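Local atomic coordinates of PipY (Synechococcus elongatus, PDB entry 5NLC), a protein that binds pyridoxal 5'-phosphate and probably takes part in vitamin B6 homeostasis. Residues L15-H28 with V202-F216. Residues are numbered along the deposited sequence; the frame is centred on the assembly and turned at random.
Sequences LPPSVQLIAVSKNH and VAEGATWIRVGTQLF
The modified TIM barrel of this fold type III protein pairs its first and last strands here: Q20, L21, I22 and A23 run parallel to W208, I209, R210 and V211. Five backbone hydrogen bonds join the two segments, from Q20 N to T207 O (2.9 Å) through to V24 N to V211 O (2.8 Å). Q20 CB and I22 CG1 lie against W208 on the barrel's inner face, I22 CG1 3.7 Å from W208 CE3; H43, H68 and W87 meet the same indole edge-to-face. On the outer face the L21 and V211 side chains cross at about a right angle, L21 CG 3.3 Å from V211 CG2, tighter than usual van der Waals contact. L15 CD2 and I209 CD1 meet tip to tip (3.9 Å): I209 CG1 lies between its backbone N and carbonyl carbon (chi1 62°), turning CD1 toward L15. Beyond the strands, the H28 and F216 rings form an offset stack, centroids 4.7 Å apart and planes at 20°; F216 CB sits over the centre of the H28 ring, a CH-pi contact. The other face of F216 takes L215 CD1. With an alanine at H28 the imidazole is gone, which would probably leave one face of F216 and its CB without their cover. Near-straight backbone bonds fix the strand register, setting K26, the predicted Schiff-base lysine, near the carboxyl ends with cofactor-binding R210, G212 and T213.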
loop_
_atom_site.group_PDB
_atom_site.type_symbol
_atom_site.label_atom_id
_atom_site.label_comp_id
_atom_site.label_asym_id
_atom_site.label_seq_id
_atom_site.Cartn_x
_atom_site.Cartn_y
_atom_site.Cartn_z
ATOM N N LEU A 15 6.139 12.094 12.593
ATOM C CA LEU A 15 5.114 11.106 12.562
ATOM C C LEU A 15 4.848 10.475 13.941
ATOM O O LEU A 15 5.763 10.267 14.719
ATOM C CB LEU A 15 5.478 10.010 11.571
ATOM C CG LEU A 15 5.744 10.510 10.142
ATOM C CD1 LEU A 15 6.367 9.413 9.341
ATOM C CD2 LEU A 15 4.481 10.983 9.443
ATOM N N PRO A 16 3.604 10.145 14.233
ATOM C CA PRO A 16 3.317 9.321 15.428
ATOM C C PRO A 16 3.711 7.859 15.168
ATOM O O PRO A 16 3.839 7.484 14.001
ATOM C CB PRO A 16 1.828 9.444 15.585
ATOM C CG PRO A 16 1.322 9.750 14.235
ATOM C CD PRO A 16 2.393 10.475 13.488
ATOM N N PRO A 17 3.941 7.063 16.225
ATOM C CA PRO A 17 4.364 5.671 16.077
ATOM C C PRO A 17 3.317 4.848 15.360
ATOM O O PRO A 17 3.668 3.804 14.821
ATOM C CB PRO A 17 4.458 5.177 17.520
ATOM C CG PRO A 17 3.425 5.994 18.225
ATOM C CD PRO A 17 3.657 7.374 17.642
ATOM N N SER A 18 2.064 5.324 15.306
ATOM C CA SER A 18 1.019 4.586 14.582
ATOM C C SER A 18 1.175 4.598 13.017
ATOM O O SER A 18 0.478 3.837 12.286
ATOM C CB SER A 18 -0.345 5.130 14.998
ATOM O OG SER A 18 -0.629 6.439 14.500
ATOM N N VAL A 19 2.045 5.466 12.502
ATOM C CA VAL A 19 2.231 5.612 11.058
ATOM C C VAL A 19 3.565 5.014 10.627
ATOM O O VAL A 19 4.594 5.397 11.149
ATOM C CB VAL A 19 2.231 7.114 10.642
ATOM C CG1 VAL A 19 2.392 7.305 9.129
ATOM C CG2 VAL A 19 0.926 7.758 11.113
ATOM N N GLN A 20 3.534 4.213 9.579
ATOM C CA GLN A 20 4.749 3.728 8.938
ATOM C C GLN A 20 4.898 4.345 7.569
ATOM O O GLN A 20 3.975 4.457 6.773
ATOM C CB GLN A 20 4.737 2.195 8.905
ATOM C CG GLN A 20 5.009 1.591 10.272
ATOM C CD GLN A 20 6.462 1.890 10.790
ATOM O OE1 GLN A 20 7.455 1.802 10.052
ATOM N NE2 GLN A 20 6.564 2.286 12.054
ATOM N N LEU A 21 6.096 4.789 7.333
ATOM C CA LEU A 21 6.457 5.358 6.083
ATOM C C LEU A 21 6.977 4.292 5.127
ATOM O O LEU A 21 7.865 3.499 5.500
ATOM C CB LEU A 21 7.593 6.320 6.448
ATOM C CG LEU A 21 8.147 7.165 5.406
ATOM C CD1 LEU A 21 8.635 8.406 6.150
ATOM C CD2 LEU A 21 9.274 6.455 4.654
ATOM N N ILE A 22 6.463 4.277 3.909
ATOM C CA ILE A 22 6.962 3.415 2.842
ATOM C C ILE A 22 7.825 4.304 1.936
ATOM O O ILE A 22 7.338 5.313 1.398
ATOM C CB ILE A 22 5.835 2.781 2.014
ATOM C CG1 ILE A 22 4.995 1.881 2.890
ATOM C CG2 ILE A 22 6.419 1.958 0.838
ATOM C CD1 ILE A 22 3.664 1.500 2.258
ATOM N N ALA A 23 9.121 3.986 1.851
ATOM C CA ALA A 23 10.008 4.712 0.987
ATOM C C ALA A 23 9.805 4.267 -0.467
ATOM O O ALA A 23 10.058 3.120 -0.826
ATOM C CB ALA A 23 11.451 4.550 1.394
ATOM N N VAL A 24 9.288 5.160 -1.275
ATOM C CA VAL A 24 8.991 4.890 -2.680
ATOM C C VAL A 24 10.299 4.998 -3.470
ATOM O O VAL A 24 10.819 6.096 -3.651
ATOM C CB VAL A 24 7.905 5.798 -3.261
ATOM C CG1 VAL A 24 7.698 5.455 -4.737
ATOM C CG2 VAL A 24 6.618 5.681 -2.467
ATOM N N SER A 25 10.829 3.844 -3.863
ATOM C CA SER A 25 12.187 3.737 -4.424
ATOM C C SER A 25 12.144 3.760 -5.959
ATOM O O SER A 25 13.138 3.559 -6.592
ATOM C CB SER A 25 12.870 2.436 -3.939
ATOM O OG SER A 25 12.056 1.275 -4.175
ATOM N N LYS A 26 10.975 4.034 -6.522
ATOM C CA LYS A 26 10.731 4.012 -7.964
ATOM C C LYS A 26 11.788 4.585 -8.846
ATOM O O LYS A 26 12.131 3.944 -9.857
ATOM C CB LYS A 26 9.390 4.692 -8.297
ATOM C CG LYS A 26 9.195 5.163 -9.725
ATOM C CD LYS A 26 7.777 5.700 -9.902
ATOM C CE LYS A 26 7.525 7.000 -9.110
ATOM N NZ LYS A 26 6.285 6.972 -8.231
ATOM N N ASN A 27 12.305 5.765 -8.568
ATOM C CA ASN A 27 13.391 6.254 -9.485
ATOM C C ASN A 27 14.793 6.212 -8.887
ATOM O O ASN A 27 15.675 6.996 -9.267
ATOM C CB ASN A 27 13.094 7.686 -9.931
ATOM C CG ASN A 27 11.825 7.791 -10.741
ATOM O OD1 ASN A 27 11.779 7.278 -11.869
ATOM N ND2 ASN A 27 10.809 8.501 -10.204
ATOM N N HIS A 28 15.032 5.283 -7.982
ATOM C CA HIS A 28 16.224 5.283 -7.232
ATOM C C HIS A 28 16.892 3.935 -7.241
ATOM O O HIS A 28 16.229 2.924 -7.100
ATOM C CB HIS A 28 15.961 5.720 -5.783
ATOM C CG HIS A 28 15.593 7.166 -5.680
ATOM N ND1 HIS A 28 16.529 8.165 -5.746
ATOM C CD2 HIS A 28 14.390 7.772 -5.665
ATOM C CE1 HIS A 28 15.913 9.337 -5.727
ATOM N NE2 HIS A 28 14.612 9.120 -5.657
ATOM N N VAL A 202 -2.275 11.503 7.621
ATOM C CA VAL A 202 -1.891 11.182 8.975
ATOM C C VAL A 202 -2.932 11.731 9.959
ATOM O O VAL A 202 -3.359 11.018 10.867
ATOM C CB VAL A 202 -0.496 11.716 9.301
ATOM C CG1 VAL A 202 -0.200 11.689 10.795
ATOM C CG2 VAL A 202 0.561 11.019 8.496
ATOM N N ALA A 203 -3.379 12.975 9.759
ATOM C CA ALA A 203 -4.360 13.555 10.679
ATOM C C ALA A 203 -5.692 12.773 10.609
ATOM O O ALA A 203 -6.450 12.822 11.547
ATOM C CB ALA A 203 -4.603 15.038 10.347
ATOM N N GLU A 204 -5.982 12.089 9.495
ATOM C CA GLU A 204 -7.190 11.317 9.381
ATOM C C GLU A 204 -6.999 9.814 9.623
ATOM O O GLU A 204 -7.925 9.034 9.366
ATOM C CB GLU A 204 -7.845 11.544 8.056
ATOM C CG GLU A 204 -8.228 12.967 7.769
ATOM C CD GLU A 204 -9.205 13.569 8.753
ATOM O OE1 GLU A 204 -10.001 12.817 9.333
ATOM O OE2 GLU A 204 -9.114 14.797 8.977
ATOM N N GLY A 205 -5.857 9.428 10.158
ATOM C CA GLY A 205 -5.682 8.094 10.725
ATOM C C GLY A 205 -4.942 7.126 9.810
ATOM O O GLY A 205 -5.008 5.912 10.035
ATOM N N ALA A 206 -4.246 7.621 8.768
ATOM C CA ALA A 206 -3.384 6.719 7.922
ATOM C C ALA A 206 -2.434 5.906 8.764
ATOM O O ALA A 206 -1.843 6.412 9.744
ATOM C CB ALA A 206 -2.541 7.503 6.906
ATOM N N THR A 207 -2.250 4.674 8.398
ATOM C CA THR A 207 -1.204 3.868 9.000
ATOM C C THR A 207 0.001 3.625 8.070
ATOM O O THR A 207 1.060 3.227 8.554
ATOM C CB THR A 207 -1.752 2.535 9.490
ATOM O OG1 THR A 207 -2.264 1.783 8.383
ATOM C CG2 THR A 207 -2.885 2.755 10.618
ATOM N N TRP A 208 -0.165 3.760 6.763
ATOM C CA TRP A 208 0.924 3.600 5.814
ATOM C C TRP A 208 0.906 4.837 4.945
ATOM O O TRP A 208 -0.114 5.064 4.321
ATOM C CB TRP A 208 0.690 2.412 4.869
ATOM C CG TRP A 208 0.801 1.056 5.445
ATOM C CD1 TRP A 208 -0.217 0.155 5.535
ATOM C CD2 TRP A 208 2.002 0.342 5.845
ATOM N NE1 TRP A 208 0.263 -1.066 5.965
ATOM C CE2 TRP A 208 1.608 -0.966 6.222
ATOM C CE3 TRP A 208 3.338 0.676 5.948
ATOM C CZ2 TRP A 208 2.518 -1.908 6.720
ATOM C CZ3 TRP A 208 4.274 -0.292 6.417
ATOM C CH2 TRP A 208 3.849 -1.535 6.830
ATOM N N ILE A 209 1.991 5.617 4.901
ATOM C CA ILE A 209 2.123 6.680 3.935
ATOM C C ILE A 209 3.270 6.396 2.944
ATOM O O ILE A 209 4.158 5.614 3.245
ATOM C CB ILE A 209 2.323 8.070 4.587
ATOM C CG1 ILE A 209 3.614 8.129 5.410
ATOM C CG2 ILE A 209 1.119 8.372 5.472
ATOM C CD1 ILE A 209 3.964 9.491 5.911
ATOM N N ARG A 210 3.257 7.084 1.826
ATOM C CA ARG A 210 4.154 6.810 0.666
ATOM C C ARG A 210 4.940 8.041 0.363
ATOM O O ARG A 210 4.357 9.026 -0.096
ATOM C CB ARG A 210 3.366 6.471 -0.650
ATOM C CG ARG A 210 2.349 5.431 -0.498
ATOM C CD ARG A 210 1.569 5.021 -1.760
ATOM N NE ARG A 210 0.695 6.002 -2.408
ATOM C CZ ARG A 210 -0.487 6.392 -1.944
ATOM N NH1 ARG A 210 -0.944 5.969 -0.760
ATOM N NH2 ARG A 210 -1.221 7.220 -2.662
ATOM N N VAL A 211 6.255 8.009 0.556
ATOM C CA VAL A 211 7.072 9.186 0.295
ATOM C C VAL A 211 8.314 8.804 -0.504
ATOM O O VAL A 211 8.872 7.746 -0.285
ATOM C CB VAL A 211 7.489 9.856 1.620
ATOM C CG1 VAL A 211 6.286 10.392 2.375
ATOM C CG2 VAL A 211 8.142 8.826 2.526
ATOM N N GLY A 212 8.692 9.660 -1.451
ATOM C CA GLY A 212 9.709 9.318 -2.425
ATOM C C GLY A 212 10.869 10.281 -2.298
ATOM O O GLY A 212 11.783 10.087 -1.508
ATOM N N THR A 213 10.733 11.391 -3.015
ATOM C CA THR A 213 11.735 12.444 -3.025
ATOM C C THR A 213 12.045 13.085 -1.671
ATOM O O THR A 213 13.237 13.327 -1.356
ATOM C CB THR A 213 11.312 13.445 -4.109
ATOM O OG1 THR A 213 11.486 12.769 -5.369
ATOM C CG2 THR A 213 12.142 14.735 -4.098
ATOM N N GLN A 214 11.024 13.350 -0.844
ATOM C CA GLN A 214 11.284 13.895 0.513
ATOM C C GLN A 214 12.278 13.015 1.322
ATOM O O GLN A 214 12.931 13.499 2.214
ATOM C CB GLN A 214 10.012 14.066 1.335
ATOM C CG GLN A 214 9.432 15.470 1.417
ATOM C CD GLN A 214 8.290 15.552 2.442
ATOM O OE1 GLN A 214 7.203 15.040 2.197
ATOM N NE2 GLN A 214 8.544 16.193 3.596
ATOM N N LEU A 215 12.331 11.721 1.043
ATOM C CA LEU A 215 13.256 10.807 1.711
ATOM C C LEU A 215 14.591 10.648 0.955
ATOM O O LEU A 215 15.683 10.729 1.548
ATOM C CB LEU A 215 12.564 9.441 1.897
ATOM C CG LEU A 215 13.185 8.320 2.762
ATOM C CD1 LEU A 215 14.015 7.318 1.969
ATOM C CD2 LEU A 215 14.058 8.826 3.884
ATOM N N PHE A 216 14.497 10.354 -0.340
ATOM C CA PHE A 216 15.660 10.010 -1.121
ATOM C C PHE A 216 16.252 11.285 -1.663
ATOM O O PHE A 216 15.691 12.381 -1.496
ATOM C CB PHE A 216 15.279 9.089 -2.288
ATOM C CG PHE A 216 14.991 7.649 -1.888
ATOM C CD1 PHE A 216 16.029 6.785 -1.457
ATOM C CD2 PHE A 216 13.730 7.140 -1.968
ATOM C CE1 PHE A 216 15.776 5.480 -1.100
ATOM C CE2 PHE A 216 13.475 5.857 -1.591
ATOM C CZ PHE A 216 14.503 4.999 -1.194
HETATM O O HOH W 1 -2.388 6.582 12.429
#